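Local coordinates for halocarboxylic acid dehalogenase DehI (Pseudomonas putida, PDB 3BJX), which probably hydrolyses the carbon-halogen bond of 2-haloalkanoic acids, releasing halide and leaving a hydroxy acid, at residues I76-Y79 / A80-A83; E103-A107 / A108-D112; P130-L133 / L134-T137; W211-V214 / L215-T219. All coordinates share one frame; numbering follows the deposited sequence.

Interaction 1. Residues I76-Y79 / A80-A83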
loop_
_atom_site.group_PDB
_atom_site.type_symbol
_atom_site.label_atom_id
_atom_site.label_comp_id
_atom_site.label_asym_id
_atom_site.label_seq_id
_atom_site.Cartn_x
_atom_site.Cartn_y
_atom_site.Cartn_z
ATOM N N ILE A 76 18.560 4.468 17.260
ATOM C CA ILE A 76 19.812 5.217 17.466
ATOM C C ILE A 76 21.046 4.330 17.538
ATOM O O ILE A 76 22.131 4.802 17.864
ATOM C CB ILE A 76 19.808 6.102 18.717
ATOM C CG1 ILE A 76 18.925 5.499 19.790
ATOM C CG2 ILE A 76 19.393 7.507 18.363
ATOM C CD1 ILE A 76 19.653 5.232 21.087
ATOM N N THR A 77 20.871 3.052 17.243
ATOM C CA THR A 77 21.969 2.125 17.219
ATOM C C THR A 77 22.780 2.356 15.952
ATOM O O THR A 77 22.233 2.797 14.928
ATOM C CB THR A 77 21.484 0.648 17.308
ATOM O OG1 THR A 77 20.800 0.281 16.108
ATOM C CG2 THR A 77 20.556 0.440 18.503
ATOM N N ARG A 78 24.089 2.101 16.039
ATOM C CA ARG A 78 24.946 2.022 14.880
ATOM C C ARG A 78 24.348 1.079 13.827
ATOM O O ARG A 78 24.415 1.368 12.638
ATOM C CB ARG A 78 26.355 1.580 15.293
ATOM C CG ARG A 78 27.329 1.233 14.148
ATOM C CD ARG A 78 27.742 2.435 13.287
ATOM N NE ARG A 78 28.342 3.480 14.113
ATOM C CZ ARG A 78 28.320 4.780 13.837
ATOM N NH1 ARG A 78 27.717 5.220 12.752
ATOM N NH2 ARG A 78 28.882 5.638 14.680
ATOM N N TYR A 79 23.769 -0.038 14.270
ATOM C CA TYR A 79 23.051 -0.949 13.384
ATOM C C TYR A 79 22.049 -0.189 12.524
ATOM O O TYR A 79 22.125 -0.265 11.299
ATOM C CB TYR A 79 22.355 -2.095 14.151
ATOM C CG TYR A 79 21.622 -3.083 13.238
ATOM C CD1 TYR A 79 22.109 -4.366 13.028
ATOM C CD2 TYR A 79 20.437 -2.714 12.572
ATOM C CE1 TYR A 79 21.425 -5.283 12.169
ATOM C CE2 TYR A 79 19.752 -3.606 11.730
ATOM C CZ TYR A 79 20.253 -4.886 11.533
ATOM O OH TYR A 79 19.581 -5.749 10.703
ATOM N N ALA A 80 21.140 0.558 13.150
ATOM C CA ALA A 80 20.127 1.288 12.404
ATOM C C ALA A 80 20.732 2.304 11.423
ATOM O O ALA A 80 20.197 2.505 10.325
ATOM C CB ALA A 80 19.144 1.949 13.328
ATOM N N GLU A 81 21.836 2.935 11.813
ATOM C CA GLU A 81 22.523 3.915 10.960
ATOM C C GLU A 81 23.166 3.244 9.737
ATOM O O GLU A 81 23.031 3.720 8.610
ATOM C CB GLU A 81 23.546 4.714 11.778
ATOM C CG GLU A 81 24.144 5.924 11.067
ATOM C CD GLU A 81 23.219 7.115 10.997
ATOM O OE1 GLU A 81 22.313 7.239 11.864
ATOM O OE2 GLU A 81 23.410 7.941 10.065
ATOM N N GLN A 82 23.815 2.107 9.969
ATOM C CA GLN A 82 24.409 1.299 8.914
ATOM C C GLN A 82 23.340 0.746 7.961
ATOM O O GLN A 82 23.545 0.711 6.748
ATOM C CB GLN A 82 25.254 0.159 9.524
ATOM C CG GLN A 82 26.510 -0.191 8.731
ATOM C CD GLN A 82 27.436 1.017 8.535
ATOM O OE1 GLN A 82 27.546 1.884 9.413
ATOM N NE2 GLN A 82 28.092 1.085 7.375
ATOM N N ALA A 83 22.221 0.308 8.534
ATOM C CA ALA A 83 21.034 -0.144 7.815
ATOM C C ALA A 83 20.471 0.949 6.908
ATOM O O ALA A 83 20.174 0.693 5.736
ATOM C CB ALA A 83 19.987 -0.630 8.788
#
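T77 and A80 meet where the chain turns into helix 78-90, and the i to i+4 bonds begin there: E81 N to T77 O, Q82 N to R78 O and A83 N to Y79 O, the last two 2.8 Å long and directed nearly along the C=O axis. A80 N lies inside this first turn and donates to T77 OG1 at 3.0 Å, with an N-H...O angle of 163°. The hydroxyl reaches it because OG1 sits between the backbone N and the carbonyl carbon (chi1 69°); OG1 also bonds A74 O, which ties the cap to the preceding loop. One turn on, Y79 CE2 lies 4.2 Å from A83 CB, an approach oblique to the ring, while the phenol OH is hydrogen-bonded to L246 O. R78 bends at chi2 and chi3, which brings NH1 within 4.0 Å of E81 CG. The charged ends stay apart, R78 NH1 to E81 OE2 being 5.8 Å, and the carboxylate instead engages K131 and Y127. R78 CD also passes 3.9 Å from Q82 OE1. With a threonine side chain receiving the N-H three residues ahead, the geometry is that of a classical helix N-cap.

Interaction 2. Residues E103-A107 / A108-D112; sequences ERLYA and AGFDD
After A107 the chain leaves helix 101-107: A108 N still donates to R104 O at 3.0 Å, bent to 140° at the hydrogen, and a cis peptide between G109 and F110 then turns the backbone. The modelled positions near Y106 O are strained, so the very short G109 N contact to it is doubtful. L105 and F110 pack across the turn, CD2 to CD2 at 4.1 Å, and L105 O lies at the edge of the F110 ring, 3.4 Å from F110 CD2. Y106 leans back over the loop: its ring edge faces F110 O, with Y106 CD1 at 3.5 Å, and its hydroxyl donates to D112. Y106 OH to D112 OD1 measures 2.5 Å, very short at this resolution; the ring and carboxylate planes are 28° apart. CG of Y106 stands anti to the carbonyl carbon (chi1 -74°), which carries the ring toward D112, the first residue of helix 112-143. R104 NH1 passes 3.8 Å from A108 CB, while its NE forms a salt bridge with E221. The exact length of the Y106-D112 bond is doubtful, but a phenol hydroxyl donating to an acidic oxygen links the last turn of helix 101-107 to the start of helix 112-143, and may temper the D112 charge.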
loop_
_atom_site.group_PDB
_atom_site.type_symbol
_atom_site.label_atom_id
_atom_site.label_comp_id
_atom_site.label_asym_id
_atom_site.label_seq_id
_atom_site.Cartn_x
_atom_site.Cartn_y
_atom_site.Cartn_z
ATOM N N GLU A 103 23.623 22.738 -14.588
ATOM C CA GLU A 103 23.554 23.579 -15.807
ATOM C C GLU A 103 22.110 23.940 -16.208
ATOM O O GLU A 103 21.849 25.036 -16.705
ATOM C CB GLU A 103 24.269 22.908 -16.995
ATOM C CG GLU A 103 25.815 22.814 -16.913
ATOM C CD GLU A 103 26.526 24.179 -16.737
ATOM O OE1 GLU A 103 26.022 25.239 -17.212
ATOM O OE2 GLU A 103 27.618 24.181 -16.117
ATOM N N ARG A 104 21.185 23.003 -15.993
ATOM C CA ARG A 104 19.753 23.227 -16.190
ATOM C C ARG A 104 19.193 24.313 -15.290
ATOM O O ARG A 104 18.361 25.114 -15.716
ATOM C CB ARG A 104 18.972 21.912 -15.978
ATOM C CG ARG A 104 17.441 22.056 -16.044
ATOM C CD ARG A 104 16.998 22.508 -17.437
ATOM N NE ARG A 104 15.576 22.849 -17.553
ATOM C CZ ARG A 104 15.076 24.080 -17.525
ATOM N NH1 ARG A 104 15.876 25.127 -17.366
ATOM N NH2 ARG A 104 13.757 24.270 -17.656
ATOM N N LEU A 105 19.613 24.308 -14.031
ATOM C CA LEU A 105 19.156 25.298 -13.073
ATOM C C LEU A 105 19.806 26.650 -13.348
ATOM O O LEU A 105 19.166 27.678 -13.185
ATOM C CB LEU A 105 19.382 24.816 -11.625
ATOM C CG LEU A 105 18.488 23.617 -11.229
ATOM C CD1 LEU A 105 18.919 23.037 -9.892
ATOM C CD2 LEU A 105 16.984 23.952 -11.255
ATOM N N TYR A 106 21.055 26.648 -13.814
ATOM C CA TYR A 106 21.658 27.854 -14.370
ATOM C C TYR A 106 20.766 28.456 -15.445
ATOM O O TYR A 106 20.447 29.644 -15.399
ATOM C CB TYR A 106 23.021 27.552 -14.996
ATOM C CG TYR A 106 24.143 27.299 -14.012
ATOM C CD1 TYR A 106 24.119 27.834 -12.725
ATOM C CD2 TYR A 106 25.258 26.581 -14.400
ATOM C CE1 TYR A 106 25.174 27.615 -11.840
ATOM C CE2 TYR A 106 26.319 26.355 -13.526
ATOM C CZ TYR A 106 26.277 26.870 -12.255
ATOM O OH TYR A 106 27.343 26.612 -11.410
ATOM N N ALA A 107 20.384 27.623 -16.415
ATOM C CA ALA A 107 19.549 28.028 -17.533
ATOM C C ALA A 107 18.204 28.569 -17.061
ATOM O O ALA A 107 17.603 29.423 -17.721
ATOM C CB ALA A 107 19.356 26.865 -18.484
ATOM N N ALA A 108 17.730 28.075 -15.920
ATOM C CA ALA A 108 16.550 28.652 -15.286
ATOM C C ALA A 108 16.957 29.840 -14.406
ATOM O O ALA A 108 16.096 30.548 -13.887
ATOM C CB ALA A 108 15.815 27.589 -14.481
ATOM N N GLY A 109 18.279 30.075 -14.350
ATOM C CA GLY A 109 19.058 30.773 -13.282
ATOM C C GLY A 109 18.373 31.438 -12.113
ATOM O O GLY A 109 17.763 32.487 -12.312
ATOM N N PHE A 110 18.482 30.943 -10.875
ATOM C CA PHE A 110 19.501 30.073 -10.223
ATOM C C PHE A 110 21.022 30.237 -10.408
ATOM O O PHE A 110 21.608 29.876 -11.432
ATOM C CB PHE A 110 19.051 28.608 -10.103
ATOM C CG PHE A 110 17.581 28.461 -9.822
ATOM C CD1 PHE A 110 17.057 28.816 -8.585
ATOM C CD2 PHE A 110 16.711 27.991 -10.811
ATOM C CE1 PHE A 110 15.698 28.702 -8.333
ATOM C CE2 PHE A 110 15.363 27.877 -10.569
ATOM C CZ PHE A 110 14.849 28.232 -9.329
ATOM N N ASP A 111 21.624 30.813 -9.367
ATOM C CA ASP A 111 23.073 30.940 -9.227
ATOM C C ASP A 111 23.567 29.856 -8.264
ATOM O O ASP A 111 22.759 29.095 -7.739
ATOM C CB ASP A 111 23.440 32.354 -8.734
ATOM C CG ASP A 111 22.785 32.703 -7.386
ATOM O OD1 ASP A 111 21.695 33.322 -7.381
ATOM O OD2 ASP A 111 23.364 32.352 -6.328
ATOM N N ASP A 112 24.879 29.782 -8.037
ATOM C CA ASP A 112 25.469 28.778 -7.134
ATOM C C ASP A 112 24.882 28.823 -5.713
ATOM O O ASP A 112 24.605 27.777 -5.098
ATOM C CB ASP A 112 26.998 28.908 -7.105
ATOM C CG ASP A 112 27.679 28.223 -8.305
ATOM O OD1 ASP A 112 26.966 27.678 -9.188
ATOM O OD2 ASP A 112 28.940 28.204 -8.351
#

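Interaction 3. Residues P130-L133 / L134-T137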
loop_
_atom_site.group_PDB
_atom_site.type_symbol
_atom_site.label_atom_id
_atom_site.label_comp_id
_atom_site.label_asym_id
_atom_site.label_seq_id
_atom_site.Cartn_x
_atom_site.Cartn_y
_atom_site.Cartn_z
ATOM N N PRO A 130 15.756 7.095 4.122
ATOM C CA PRO A 130 16.018 5.684 4.479
ATOM C C PRO A 130 15.809 5.381 5.978
ATOM O O PRO A 130 15.341 4.276 6.339
ATOM C CB PRO A 130 17.493 5.473 4.093
ATOM C CG PRO A 130 18.088 6.852 3.951
ATOM C CD PRO A 130 16.946 7.745 3.532
ATOM N N LYS A 131 16.129 6.342 6.847
ATOM C CA LYS A 131 15.897 6.121 8.302
ATOM C C LYS A 131 14.410 5.935 8.589
ATOM O O LYS A 131 14.013 4.985 9.281
ATOM C CB LYS A 131 16.490 7.239 9.160
ATOM C CG LYS A 131 17.964 7.444 8.910
ATOM C CD LYS A 131 18.606 8.352 9.907
ATOM C CE LYS A 131 19.056 7.579 11.130
ATOM N NZ LYS A 131 19.827 8.474 12.070
ATOM N N TYR A 132 13.590 6.814 8.013
ATOM C CA TYR A 132 12.145 6.694 8.114
ATOM C C TYR A 132 11.582 5.429 7.498
ATOM O O TYR A 132 10.601 4.901 7.982
ATOM C CB TYR A 132 11.443 7.908 7.506
ATOM C CG TYR A 132 11.361 9.060 8.444
ATOM C CD1 TYR A 132 10.645 8.956 9.640
ATOM C CD2 TYR A 132 11.998 10.277 8.143
ATOM C CE1 TYR A 132 10.578 10.041 10.527
ATOM C CE2 TYR A 132 11.918 11.353 9.000
ATOM C CZ TYR A 132 11.221 11.230 10.197
ATOM O OH TYR A 132 11.138 12.312 11.031
ATOM N N LEU A 133 12.174 4.963 6.412
ATOM C CA LEU A 133 11.789 3.671 5.832
ATOM C C LEU A 133 11.951 2.507 6.827
ATOM O O LEU A 133 11.184 1.556 6.778
ATOM C CB LEU A 133 12.570 3.393 4.532
ATOM C CG LEU A 133 12.283 2.119 3.732
ATOM C CD1 LEU A 133 10.770 1.957 3.385
ATOM C CD2 LEU A 133 13.167 2.044 2.460
ATOM N N LEU A 134 12.930 2.592 7.723
ATOM C CA LEU A 134 13.137 1.569 8.754
ATOM C C LEU A 134 12.104 1.671 9.853
ATOM O O LEU A 134 11.491 0.670 10.222
ATOM C CB LEU A 134 14.527 1.681 9.377
ATOM C CG LEU A 134 15.693 1.233 8.526
ATOM C CD1 LEU A 134 16.945 1.876 9.081
ATOM C CD2 LEU A 134 15.806 -0.317 8.416
ATOM N N LEU A 135 11.933 2.878 10.397
ATOM C CA LEU A 135 10.885 3.142 11.397
ATOM C C LEU A 135 9.522 2.604 10.924
ATOM O O LEU A 135 8.955 1.730 11.565
ATOM C CB LEU A 135 10.805 4.635 11.758
ATOM C CG LEU A 135 9.621 5.074 12.644
ATOM C CD1 LEU A 135 9.575 4.303 13.957
ATOM C CD2 LEU A 135 9.625 6.556 12.926
ATOM N N ILE A 136 9.035 3.107 9.791
ATOM C CA ILE A 136 7.755 2.706 9.206
ATOM C C ILE A 136 7.667 1.195 8.954
ATOM O O ILE A 136 6.614 0.586 9.187
ATOM C CB ILE A 136 7.467 3.541 7.918
ATOM C CG1 ILE A 136 7.258 5.045 8.257
ATOM C CG2 ILE A 136 6.356 2.951 7.067
ATOM C CD1 ILE A 136 6.414 5.347 9.466
ATOM N N THR A 137 8.775 0.599 8.495
ATOM C CA THR A 137 8.906 -0.867 8.395
ATOM C C THR A 137 8.874 -1.587 9.753
ATOM O O THR A 137 8.181 -2.603 9.855
ATOM C CB THR A 137 10.150 -1.313 7.576
ATOM O OG1 THR A 137 10.186 -0.590 6.346
ATOM C CG2 THR A 137 10.084 -2.821 7.242
#
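T137 turns its hydroxyl back on the backbone O of L133, one helical turn earlier. T137 OG1 donates to L133 O at 2.4 Å, a very short distance that should be read with caution, and T137 N donates to the same L133 O at 3.1 Å from above the carbonyl plane. The hydroxyl is brought back over the turn by a chi1 of -49°, which places OG1 beside the backbone N. A methyl of L133 passes alongside this hydroxyl, L133 CD1 being 3.9 Å from T137 OG1. Among the other backbone bonds, L135 N to K131 O is straight (170° at the hydrogen), whereas L134 N divides between P130 O, at 3.3 Å, and a weaker bond to K131 O. The helix is kinked at P130, whose nitrogen makes no bond to the turn before. The apolar contact joins residues three apart: Y132 CD1 and L135 CD2 lie 4.2 Å from each other, the two side chains pointing the same way. The polar ends of K131 and Y132 find partners outside the turn, E81 for K131 NZ and W49 O for Y132 OH. This section of helix 112-143 runs through the helical interior: L134 packs on helix 78-90, L133 and T137 on helix 230-248, and I136 on helix 267-299.

Interaction 4. Residues W211-V214 / L215-T219; sequences WPKV and LQIVT
K213 and I217 lie one turn apart in the first turns of helix 212-223, for which W211 is the N-cap residue, and I217 rests against K213 O. Four successive i to i+4 bonds bind the two segments, from L215 N to W211 O through V218 N to V214 O; the I217 N to K213 O bond is straight, 170° at the hydrogen. P212, whose nitrogen carries no hydrogen, occupies the first helical position, where no N-H is required by the turn before. The I217 side chain can be followed outward from its root. I217 CB lies 3.5 Å from K213 O. I217 CG1, anti to the carbonyl carbon (chi1 -69°), comes closer to K213 O, at 3.2 Å. I217 CD1, at the end of an extended chain, is 3.7 Å from K213 O and 4.3 Å from K213 CG, and beyond the turn it reaches A108 and R104. V214 and V218 repeat the spacing on another side of the helix, their CG1 atoms 4.3 Å apart, while V214 also packs on F110 and V118. K213 stretches out until NZ makes a weak bond to A108 O. The turn thus joins helix 101-107 and its following loop to helix 112-143. At its far end L215 O is gripped by two donors of T219, OG1 at 2.8 Å and N at 2.9 Å, which approach from opposite faces of the carbonyl plane.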
loop_
_atom_site.group_PDB
_atom_site.type_symbol
_atom_site.label_atom_id
_atom_site.label_comp_id
_atom_site.label_asym_id
_atom_site.label_seq_id
_atom_site.Cartn_x
_atom_site.Cartn_y
_atom_site.Cartn_z
ATOM N N TRP A 211 10.912 26.722 -3.928
ATOM C CA TRP A 211 11.346 27.237 -5.221
ATOM C C TRP A 211 10.487 26.526 -6.247
ATOM O O TRP A 211 10.914 25.510 -6.815
ATOM C CB TRP A 211 12.839 26.984 -5.431
ATOM C CG TRP A 211 13.648 27.500 -4.309
ATOM C CD1 TRP A 211 14.023 28.783 -4.111
ATOM C CD2 TRP A 211 14.151 26.749 -3.188
ATOM N NE1 TRP A 211 14.751 28.891 -2.949
ATOM C CE2 TRP A 211 14.841 27.655 -2.362
ATOM C CE3 TRP A 211 14.094 25.395 -2.815
ATOM C CZ2 TRP A 211 15.473 27.262 -1.176
ATOM C CZ3 TRP A 211 14.727 25.007 -1.641
ATOM C CH2 TRP A 211 15.394 25.947 -0.826
ATOM N N PRO A 212 9.257 27.038 -6.468
ATOM C CA PRO A 212 8.289 26.397 -7.360
ATOM C C PRO A 212 8.839 25.966 -8.708
ATOM O O PRO A 212 8.419 24.948 -9.202
ATOM C CB PRO A 212 7.200 27.470 -7.532
ATOM C CG PRO A 212 7.223 28.192 -6.249
ATOM C CD PRO A 212 8.695 28.282 -5.893
ATOM N N LYS A 213 9.769 26.712 -9.284
ATOM C CA LYS A 213 10.319 26.381 -10.604
ATOM C C LYS A 213 11.319 25.222 -10.532
ATOM O O LYS A 213 11.457 24.472 -11.501
ATOM C CB LYS A 213 10.958 27.628 -11.254
ATOM C CG LYS A 213 11.397 27.430 -12.727
ATOM C CD LYS A 213 12.364 28.529 -13.176
ATOM C CE LYS A 213 12.347 28.705 -14.716
ATOM N NZ LYS A 213 12.942 30.016 -15.195
ATOM N N VAL A 214 12.016 25.083 -9.403
ATOM C CA VAL A 214 12.881 23.932 -9.140
ATOM C C VAL A 214 12.025 22.651 -9.096
ATOM O O VAL A 214 12.370 21.623 -9.717
ATOM C CB VAL A 214 13.667 24.090 -7.786
ATOM C CG1 VAL A 214 14.264 22.763 -7.327
ATOM C CG2 VAL A 214 14.759 25.142 -7.902
ATOM N N LEU A 215 10.907 22.735 -8.379
ATOM C CA LEU A 215 9.987 21.625 -8.228
ATOM C C LEU A 215 9.398 21.241 -9.588
ATOM O O LEU A 215 9.291 20.044 -9.912
ATOM C CB LEU A 215 8.875 21.950 -7.230
ATOM C CG LEU A 215 7.794 20.866 -7.023
ATOM C CD1 LEU A 215 8.376 19.498 -6.654
ATOM C CD2 LEU A 215 6.813 21.314 -5.984
ATOM N N GLN A 216 9.048 22.244 -10.388
ATOM C CA GLN A 216 8.553 21.988 -11.730
ATOM C C GLN A 216 9.557 21.227 -12.608
ATOM O O GLN A 216 9.217 20.198 -13.187
ATOM C CB GLN A 216 8.138 23.296 -12.388
ATOM C CG GLN A 216 7.659 23.116 -13.809
ATOM C CD GLN A 216 6.663 24.168 -14.216
ATOM O OE1 GLN A 216 6.906 25.373 -14.057
ATOM N NE2 GLN A 216 5.528 23.728 -14.750
ATOM N N ILE A 217 10.781 21.745 -12.701
ATOM C CA ILE A 217 11.869 21.157 -13.487
ATOM C C ILE A 217 12.197 19.735 -13.042
ATOM O O ILE A 217 12.302 18.828 -13.877
ATOM C CB ILE A 217 13.149 22.045 -13.413
ATOM C CG1 ILE A 217 12.930 23.362 -14.163
ATOM C CG2 ILE A 217 14.381 21.324 -13.947
ATOM C CD1 ILE A 217 14.090 24.320 -14.057
ATOM N N VAL A 218 12.341 19.527 -11.729
ATOM C CA VAL A 218 12.667 18.179 -11.232
ATOM C C VAL A 218 11.503 17.198 -11.411
ATOM O O VAL A 218 11.731 16.004 -11.633
ATOM C CB VAL A 218 13.254 18.174 -9.777
ATOM C CG1 VAL A 218 14.437 19.169 -9.666
ATOM C CG2 VAL A 218 12.172 18.448 -8.718
ATOM N N THR A 219 10.268 17.706 -11.363
ATOM C CA THR A 219 9.080 16.875 -11.606
ATOM C C THR A 219 8.981 16.481 -13.078
ATOM O O THR A 219 8.963 15.283 -13.397
ATOM C CB THR A 219 7.744 17.557 -11.121
ATOM O OG1 THR A 219 7.757 17.717 -9.694
ATOM C CG2 THR A 219 6.503 16.750 -11.531
#

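In the fold
Each of the four contacts spans a short continuous piece of chain, so they follow in series without nesting or crossing, and none closes a long loop. Interaction 1 starts helix 78-90, interaction 2 turns the chain from helix 101-107 into helix 112-143, interaction 3 lies further along that same helix, and interaction 4 opens helix 212-223. They fall into two pairs. Interactions 1 and 3, centres 11 Å apart, are joined by the E81-K131 salt bridge and by L134 packing on A83. Interactions 2 and 4, centres 12 Å apart, meet through F110 on V214 and A108 on I217. Helix 112-143 spans between the pairs, whose interactions 1 and 4 lie on opposite sides of the chain's centre.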